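Local structure of leucine-rich repeat protein (Bacteroides thetaiotaomicron, 4ECN) at residues Glu348-Ser353 with Leu447-Ile452; Gln451-Ala456 with Lys491-Val496. The protein is of unknown function but, as an extracellular leucine-rich repeat protein, probably binds other proteins. All coordinates share one frame; numbering follows the deposited sequence.

Contact 1: Glu348-Ser353 with Leu447-Ile452; sequences ELKVLS and LTKLQI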
ATOM      1  N   GLU A 348       2.955  12.506  20.616  1.00 46.76           N
ATOM      2  CA  GLU A 348       3.715  13.241  19.596  1.00 45.80           C
ATOM      3  C   GLU A 348       3.510  12.586  18.210  1.00 47.78           C
ATOM      4  O   GLU A 348       4.128  12.992  17.243  1.00 47.86           O
ATOM      5  CB  GLU A 348       5.213  13.312  19.964  1.00 47.18           C
ATOM      6  CG  GLU A 348       5.512  14.017  21.278  1.00 57.90           C
ATOM      7  CD  GLU A 348       5.093  15.473  21.369  1.00 77.99           C
ATOM      8  OE1 GLU A 348       5.349  16.227  20.406  1.00 73.02           O
ATOM      9  OE2 GLU A 348       4.543  15.869  22.422  1.00 81.45           O
ATOM     10  N   LEU A 349       2.632  11.590  18.124  1.00 43.85           N
ATOM     11  CA  LEU A 349       2.312  10.843  16.910  1.00 43.62           C
ATOM     12  C   LEU A 349       1.611  11.768  15.906  1.00 47.84           C
ATOM     13  O   LEU A 349       0.634  12.427  16.255  1.00 48.51           O
ATOM     14  CB  LEU A 349       1.422   9.641  17.313  1.00 43.59           C
ATOM     15  CG  LEU A 349       1.364   8.367  16.476  1.00 47.03           C
ATOM     16  CD1 LEU A 349       2.709   7.934  15.996  1.00 45.78           C
ATOM     17  CD2 LEU A 349       0.741   7.247  17.289  1.00 50.20           C
ATOM     18  N   LYS A 350       2.172  11.870  14.692  1.00 43.39           N
ATOM     19  CA  LYS A 350       1.674  12.742  13.639  1.00 42.78           C
ATOM     20  C   LYS A 350       1.155  11.942  12.432  1.00 45.89           C
ATOM     21  O   LYS A 350       0.273  12.421  11.717  1.00 46.09           O
ATOM     22  CB  LYS A 350       2.760  13.728  13.206  1.00 44.64           C
ATOM     23  CG  LYS A 350       2.928  14.856  14.215  1.00 54.24           C
ATOM     24  CD  LYS A 350       3.677  16.042  13.626  1.00 67.45           C
ATOM     25  CE  LYS A 350       3.457  17.336  14.385  1.00 77.98           C
ATOM     26  NZ  LYS A 350       2.049  17.830  14.255  1.00 85.76           N
ATOM     27  N   VAL A 351       1.681  10.732  12.214  1.00 41.20           N
ATOM     28  CA  VAL A 351       1.241   9.842  11.131  1.00 39.38           C
ATOM     29  C   VAL A 351       1.096   8.436  11.746  1.00 41.96           C
ATOM     30  O   VAL A 351       1.951   8.001  12.490  1.00 41.42           O
ATOM     31  CB  VAL A 351       2.142   9.885   9.861  1.00 42.06           C
ATOM     32  CG1 VAL A 351       2.009  11.226   9.147  1.00 41.99           C
ATOM     33  CG2 VAL A 351       3.611   9.586  10.167  1.00 41.32           C
ATOM     34  N   LEU A 352      -0.049   7.803  11.545  1.00 39.42           N
ATOM     35  CA  LEU A 352      -0.394   6.498  12.112  1.00 39.18           C
ATOM     36  C   LEU A 352      -1.072   5.671  11.056  1.00 43.50           C
ATOM     37  O   LEU A 352      -2.032   6.126  10.439  1.00 43.99           O
ATOM     38  CB  LEU A 352      -1.289   6.670  13.353  1.00 39.51           C
ATOM     39  CG  LEU A 352      -1.830   5.410  14.010  1.00 42.61           C
ATOM     40  CD1 LEU A 352      -0.702   4.505  14.498  1.00 41.83           C
ATOM     41  CD2 LEU A 352      -2.756   5.769  15.146  1.00 43.13           C
ATOM     42  N   SER A 353      -0.570   4.457  10.845  1.00 38.98           N
ATOM     43  CA  SER A 353      -1.016   3.601   9.765  1.00 37.77           C
ATOM     44  C   SER A 353      -1.078   2.094  10.185  1.00 44.38           C
ATOM     45  O   SER A 353      -0.084   1.534  10.653  1.00 45.20           O
ATOM     46  CB  SER A 353      -0.052   3.805   8.608  1.00 39.09           C
ATOM     47  OG  SER A 353      -0.366   2.969   7.515  1.00 51.63           O
ATOM     48  N   LEU A 447      -4.330  11.476  20.672  1.00 51.46           N
ATOM     49  CA  LEU A 447      -3.271  11.793  19.709  1.00 49.02           C
ATOM     50  C   LEU A 447      -3.651  13.048  18.934  1.00 52.89           C
ATOM     51  O   LEU A 447      -4.016  12.993  17.759  1.00 52.14           O
ATOM     52  CB  LEU A 447      -3.072  10.583  18.776  1.00 47.39           C
ATOM     53  CG  LEU A 447      -2.908   9.220  19.455  1.00 49.57           C
ATOM     54  CD1 LEU A 447      -2.788   8.140  18.435  1.00 48.42           C
ATOM     55  CD2 LEU A 447      -1.722   9.206  20.403  1.00 48.36           C
ATOM     56  N   THR A 448      -3.603  14.187  19.629  1.00 49.56           N
ATOM     57  CA  THR A 448      -4.055  15.499  19.151  1.00 49.30           C
ATOM     58  C   THR A 448      -3.178  16.068  18.023  1.00 53.94           C
ATOM     59  O   THR A 448      -3.683  16.895  17.251  1.00 54.76           O
ATOM     60  CB  THR A 448      -4.113  16.475  20.326  1.00 50.12           C
ATOM     61  OG1 THR A 448      -2.842  16.473  21.006  1.00 54.20           O
ATOM     62  CG2 THR A 448      -5.232  16.113  21.314  1.00 37.57           C
ATOM     63  N   LYS A 449      -1.902  15.612  17.889  1.00 49.76           N
ATOM     64  CA  LYS A 449      -0.998  16.116  16.842  1.00 48.36           C
ATOM     65  C   LYS A 449      -1.101  15.295  15.538  1.00 51.11           C
ATOM     66  O   LYS A 449      -0.442  15.632  14.556  1.00 48.75           O
ATOM     67  CB  LYS A 449       0.454  16.126  17.329  1.00 49.75           C
ATOM     68  CG  LYS A 449       0.730  17.186  18.369  1.00 53.53           C
ATOM     69  CD  LYS A 449       2.213  17.338  18.659  1.00 59.16           C
ATOM     70  CE  LYS A 449       2.450  18.132  19.928  1.00 60.82           C
ATOM     71  NZ  LYS A 449       3.880  18.484  20.084  1.00 69.22           N
ATOM     72  N   LEU A 450      -1.969  14.257  15.528  1.00 49.59           N
ATOM     73  CA  LEU A 450      -2.193  13.331  14.415  1.00 48.42           C
ATOM     74  C   LEU A 450      -2.726  14.084  13.207  1.00 52.82           C
ATOM     75  O   LEU A 450      -3.689  14.840  13.328  1.00 53.44           O
ATOM     76  CB  LEU A 450      -3.152  12.206  14.836  1.00 48.24           C
ATOM     77  CG  LEU A 450      -3.004  10.838  14.162  1.00 53.09           C
ATOM     78  CD1 LEU A 450      -1.675  10.193  14.492  1.00 53.59           C
ATOM     79  CD2 LEU A 450      -4.093   9.891  14.627  1.00 55.50           C
ATOM     80  N   GLN A 451      -2.021  13.920  12.068  1.00 49.05           N
ATOM     81  CA  GLN A 451      -2.268  14.550  10.763  1.00 48.44           C
ATOM     82  C   GLN A 451      -2.885  13.584   9.756  1.00 52.28           C
ATOM     83  O   GLN A 451      -3.742  13.989   8.959  1.00 52.37           O
ATOM     84  CB  GLN A 451      -0.951  15.085  10.179  1.00 48.94           C
ATOM     85  CG  GLN A 451      -0.241  16.102  11.047  1.00 59.79           C
ATOM     86  CD  GLN A 451       1.158  16.403  10.594  1.00 69.41           C
ATOM     87  OE1 GLN A 451       1.912  15.521  10.152  1.00 59.42           O
ATOM     88  NE2 GLN A 451       1.556  17.654  10.770  1.00 64.50           N
ATOM     89  N   ILE A 452      -2.399  12.328   9.749  1.00 47.71           N
ATOM     90  CA  ILE A 452      -2.837  11.294   8.813  1.00 47.04           C
ATOM     91  C   ILE A 452      -3.033   9.957   9.551  1.00 52.74           C
ATOM     92  O   ILE A 452      -2.145   9.551  10.299  1.00 54.09           O
ATOM     93  CB  ILE A 452      -1.779  11.161   7.671  1.00 48.91           C
ATOM     94  CG1 ILE A 452      -1.560  12.483   6.913  1.00 48.96           C
ATOM     95  CG2 ILE A 452      -2.148  10.067   6.700  1.00 47.68           C
ATOM     96  CD1 ILE A 452      -0.293  12.518   6.185  1.00 54.85           C
TER
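Val351 and Ile452 form a parallel bridge between neighbouring strands of the leucine-rich repeat sheet, and the loop before one strand packs on the type I turn Leu447-Leu450 before the other. Leu352 N donates to Ile452 O at 3.0 Å. Lys350 O accepts Gln451 N at 2.8 Å and, more weakly, Ile452 N, so two successive N-H groups grip one oxygen. On one face of the sheet CG1 of Val351 lies alongside CD1 of Ile452, 4.0 Å away. The other face carries the leucine core that stacks one repeat coil on the next. There Leu450 CD1 reaches Leu352 CB at 3.7 Å. CG of Leu450 stands anti to the backbone N (chi1 -150°), which swings the branch in towards Leu352. Leu447 CD1 packs against Leu349 CD2 at 3.8 Å and also touches CD2 of Leu352; the Leu447 and Leu352 side chains cross at about a right angle. At the more open end, the extended Lys449 runs beside Glu348. Its NZ forms a salt bridge with Glu348 OE1 (2.7 Å), arriving on the syn side, 22° out of the carboxylate plane. Arg324 is a weaker, more distant ionic partner of the other carboxylate oxygen. With an alanine here, the Lys449 ammonium would probably lose its carboxylate mate and its chain would be free to swing. The Lys350 chain kinks at its last torsion, and NZ makes a weak bond with Lys449 O, 3.3 Å away.

Contact 2: Gln451-Ala456 with Lys491-Val496; sequences QIIYFA and KDLTDV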
ATOM      1  N   GLN A 451      -2.021  13.920  12.068  1.00 49.05           N
ATOM      2  CA  GLN A 451      -2.268  14.550  10.763  1.00 48.44           C
ATOM      3  C   GLN A 451      -2.885  13.584   9.756  1.00 52.28           C
ATOM      4  O   GLN A 451      -3.742  13.989   8.959  1.00 52.37           O
ATOM      5  CB  GLN A 451      -0.951  15.085  10.179  1.00 48.94           C
ATOM      6  CG  GLN A 451      -0.241  16.102  11.047  1.00 59.79           C
ATOM      7  CD  GLN A 451       1.158  16.403  10.594  1.00 69.41           C
ATOM      8  OE1 GLN A 451       1.912  15.521  10.152  1.00 59.42           O
ATOM      9  NE2 GLN A 451       1.556  17.654  10.770  1.00 64.50           N
ATOM     10  N   ILE A 452      -2.399  12.328   9.749  1.00 47.71           N
ATOM     11  CA  ILE A 452      -2.837  11.294   8.813  1.00 47.04           C
ATOM     12  C   ILE A 452      -3.033   9.957   9.551  1.00 52.74           C
ATOM     13  O   ILE A 452      -2.145   9.551  10.299  1.00 54.09           O
ATOM     14  CB  ILE A 452      -1.779  11.161   7.671  1.00 48.91           C
ATOM     15  CG1 ILE A 452      -1.560  12.483   6.913  1.00 48.96           C
ATOM     16  CG2 ILE A 452      -2.148  10.067   6.700  1.00 47.68           C
ATOM     17  CD1 ILE A 452      -0.293  12.518   6.185  1.00 54.85           C
ATOM     18  N   ILE A 453      -4.189   9.281   9.334  1.00 48.48           N
ATOM     19  CA  ILE A 453      -4.508   7.969   9.915  1.00 46.66           C
ATOM     20  C   ILE A 453      -4.987   7.047   8.757  1.00 48.85           C
ATOM     21  O   ILE A 453      -5.870   7.422   7.988  1.00 47.57           O
ATOM     22  CB  ILE A 453      -5.496   8.015  11.123  1.00 49.22           C
ATOM     23  CG1 ILE A 453      -5.512   6.683  11.883  1.00 48.87           C
ATOM     24  CG2 ILE A 453      -6.904   8.487  10.768  1.00 49.71           C
ATOM     25  CD1 ILE A 453      -5.960   6.790  13.313  1.00 56.75           C
ATOM     26  N   TYR A 454      -4.337   5.877   8.613  1.00 45.22           N
ATOM     27  CA  TYR A 454      -4.639   4.895   7.577  1.00 45.31           C
ATOM     28  C   TYR A 454      -5.008   3.542   8.190  1.00 48.86           C
ATOM     29  O   TYR A 454      -4.272   2.991   9.013  1.00 47.46           O
ATOM     30  CB  TYR A 454      -3.441   4.718   6.614  1.00 47.03           C
ATOM     31  CG  TYR A 454      -3.368   5.638   5.405  1.00 50.65           C
ATOM     32  CD1 TYR A 454      -3.335   7.018   5.554  1.00 53.34           C
ATOM     33  CD2 TYR A 454      -3.147   5.128   4.130  1.00 51.57           C
ATOM     34  CE1 TYR A 454      -3.215   7.868   4.453  1.00 53.63           C
ATOM     35  CE2 TYR A 454      -3.021   5.968   3.021  1.00 52.40           C
ATOM     36  CZ  TYR A 454      -3.030   7.340   3.190  1.00 58.32           C
ATOM     37  OH  TYR A 454      -2.930   8.179   2.102  1.00 58.35           O
ATOM     38  N   PHE A 455      -6.198   3.050   7.810  1.00 45.18           N
ATOM     39  CA  PHE A 455      -6.770   1.738   8.115  1.00 43.38           C
ATOM     40  C   PHE A 455      -7.077   1.062   6.844  1.00 48.52           C
ATOM     41  O   PHE A 455      -7.739   1.669   6.000  1.00 48.88           O
ATOM     42  CB  PHE A 455      -8.042   1.830   8.949  1.00 44.91           C
ATOM     43  CG  PHE A 455      -8.020   2.646  10.206  1.00 46.22           C
ATOM     44  CD1 PHE A 455      -7.686   2.063  11.422  1.00 49.42           C
ATOM     45  CD2 PHE A 455      -8.461   3.962  10.201  1.00 47.51           C
ATOM     46  CE1 PHE A 455      -7.726   2.804  12.601  1.00 50.96           C
ATOM     47  CE2 PHE A 455      -8.511   4.699  11.376  1.00 51.28           C
ATOM     48  CZ  PHE A 455      -8.133   4.118  12.569  1.00 50.17           C
ATOM     49  N   ALA A 456      -6.636  -0.172   6.658  1.00 45.35           N
ATOM     50  CA  ALA A 456      -6.977  -0.875   5.428  1.00 44.88           C
ATOM     51  C   ALA A 456      -6.788  -2.363   5.584  1.00 47.48           C
ATOM     52  O   ALA A 456      -5.975  -2.807   6.395  1.00 46.38           O
ATOM     53  CB  ALA A 456      -6.151  -0.362   4.256  1.00 45.33           C
ATOM     54  N   LYS A 491      -7.593  18.566  15.509  1.00 59.23           N
ATOM     55  CA  LYS A 491      -7.767  19.693  14.597  1.00 58.68           C
ATOM     56  C   LYS A 491      -6.654  19.711  13.501  1.00 63.01           C
ATOM     57  O   LYS A 491      -6.676  20.573  12.613  1.00 63.01           O
ATOM     58  CB  LYS A 491      -7.790  21.010  15.397  1.00 61.06           C
ATOM     59  CG  LYS A 491      -8.874  21.054  16.487  1.00 67.75           C
ATOM     60  CD  LYS A 491      -8.990  22.415  17.173  1.00 75.80           C
ATOM     61  CE  LYS A 491      -9.812  22.414  18.447  1.00 84.35           C
ATOM     62  NZ  LYS A 491      -9.089  21.788  19.594  1.00 91.72           N
ATOM     63  N   ASP A 492      -5.725  18.726  13.538  1.00 58.70           N
ATOM     64  CA  ASP A 492      -4.654  18.566  12.555  1.00 57.40           C
ATOM     65  C   ASP A 492      -4.887  17.352  11.640  1.00 58.22           C
ATOM     66  O   ASP A 492      -4.165  17.205  10.655  1.00 57.09           O
ATOM     67  CB  ASP A 492      -3.292  18.412  13.260  1.00 60.10           C
ATOM     68  CG  ASP A 492      -2.602  19.694  13.729  1.00 72.89           C
ATOM     69  OD1 ASP A 492      -3.298  20.741  13.867  1.00 71.82           O
ATOM     70  OD2 ASP A 492      -1.366  19.645  13.979  1.00 80.60           O
ATOM     71  N   LEU A 493      -5.872  16.478  11.975  1.00 53.74           N
ATOM     72  CA  LEU A 493      -6.184  15.256  11.225  1.00 51.95           C
ATOM     73  C   LEU A 493      -7.001  15.603   9.974  1.00 55.90           C
ATOM     74  O   LEU A 493      -8.221  15.780  10.043  1.00 57.34           O
ATOM     75  CB  LEU A 493      -6.919  14.215  12.117  1.00 51.55           C
ATOM     76  CG  LEU A 493      -7.281  12.843  11.491  1.00 54.20           C
ATOM     77  CD1 LEU A 493      -6.086  12.167  10.839  1.00 53.36           C
ATOM     78  CD2 LEU A 493      -7.848  11.925  12.512  1.00 53.86           C
ATOM     79  N   THR A 494      -6.309  15.658   8.827  1.00 49.41           N
ATOM     80  CA  THR A 494      -6.889  16.023   7.539  1.00 48.10           C
ATOM     81  C   THR A 494      -7.072  14.833   6.615  1.00 50.60           C
ATOM     82  O   THR A 494      -7.895  14.897   5.705  1.00 49.28           O
ATOM     83  CB  THR A 494      -5.983  17.047   6.849  1.00 52.05           C
ATOM     84  OG1 THR A 494      -4.683  16.481   6.654  1.00 52.00           O
ATOM     85  CG2 THR A 494      -5.873  18.335   7.634  1.00 45.79           C
ATOM     86  N   ASP A 495      -6.287  13.763   6.814  1.00 47.65           N
ATOM     87  CA  ASP A 495      -6.350  12.593   5.942  1.00 46.53           C
ATOM     88  C   ASP A 495      -6.700  11.347   6.701  1.00 48.87           C
ATOM     89  O   ASP A 495      -6.077  11.064   7.718  1.00 48.08           O
ATOM     90  CB  ASP A 495      -5.015  12.392   5.225  1.00 47.92           C
ATOM     91  CG  ASP A 495      -4.737  13.410   4.139  1.00 59.57           C
ATOM     92  OD1 ASP A 495      -4.712  14.627   4.453  1.00 59.00           O
ATOM     93  OD2 ASP A 495      -4.490  12.991   2.990  1.00 67.64           O
ATOM     94  N   VAL A 496      -7.712  10.596   6.196  1.00 45.68           N
ATOM     95  CA  VAL A 496      -8.196   9.314   6.750  1.00 44.97           C
ATOM     96  C   VAL A 496      -8.415   8.350   5.615  1.00 49.69           C
ATOM     97  O   VAL A 496      -8.949   8.747   4.578  1.00 51.17           O
ATOM     98  CB  VAL A 496      -9.482   9.422   7.617  1.00 48.38           C
ATOM     99  CG1 VAL A 496      -9.910   8.056   8.149  1.00 47.41           C
ATOM    100  CG2 VAL A 496      -9.308  10.410   8.767  1.00 48.88           C
TER
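Leu493 tucks under the backbone of Gln451-Ile453 where two parallel strands of the leucine-rich repeat sheet meet. These strands, 452-456 and 495-499, bracket helix 475-480 in a beta-alpha-beta unit. The Leu493 side chain can be followed outward. Its CB sits 3.5 Å from the carbonyl O of Leu450. With chi1 at -178° CG points away from the backbone N, and both methyls face the neighbouring strand. CD1 lies 3.5 Å from Gln451 O and also 3.8 Å from Ile453 CG2. CD2 touches the same Ile453 methyl. Val496 CG2 lies 3.7 Å from Ile453 CG2, and these two side chains lie alongside each other with their tips directed alike. Together Leu493, Ile453 and Val496 build the apolar interior behind this part of the sheet, and Leu514 and Leu517 extend it.

The backbone ties follow the parallel register. Gln451 O receives Thr494 N at 3.1 Å and a weak bond from Asp495 N. One step on, Ile453 N gives its hydrogen to Asp495 O at 3.1 Å. C-H...O contacts run beside these bonds, one of them from Ile452 CA to the same Asp495 O.

On the face of Ile452 and Asp495, Asp495 CB rests against Ile452 CG1 at 3.8 Å, while its carboxylate turns to helix 377-384, where Arg384 forms a salt bridge with OD1. Lys380 of that helix is hydrogen-bonded to Thr494 OG1. With chi1 at 60° the hydroxyl of Thr494 is flanked by its own N and C, and from there OG1 donates to the anti lone pair of Asp495 OD1 at 2.9 Å.

From the N terminus, the chain first runs through Glu348-Ser353. It then makes a long excursion of 93 residues, including helix 377-384, before Leu447-Ile452 returns beside it and contact 1 closes the loop. Contact 2 begins where contact 1 ends, since both use Gln451 and Ile452. After a shorter excursion of 34 residues, with helix 475-480, it closes at Lys491-Val496. The two loops follow one another, neither nested nor crossed. Strand 452-456 is therefore the middle one of these three parallel neighbours in the larger sheet, with 351-353 and 495-499 flanking it. Helix 377-384 of the first loop reaches over to side chains of contact 2. Leu352 O and Tyr454 N, probably hydrogen-bonded, continue the pairing of 351-353 with 452-456.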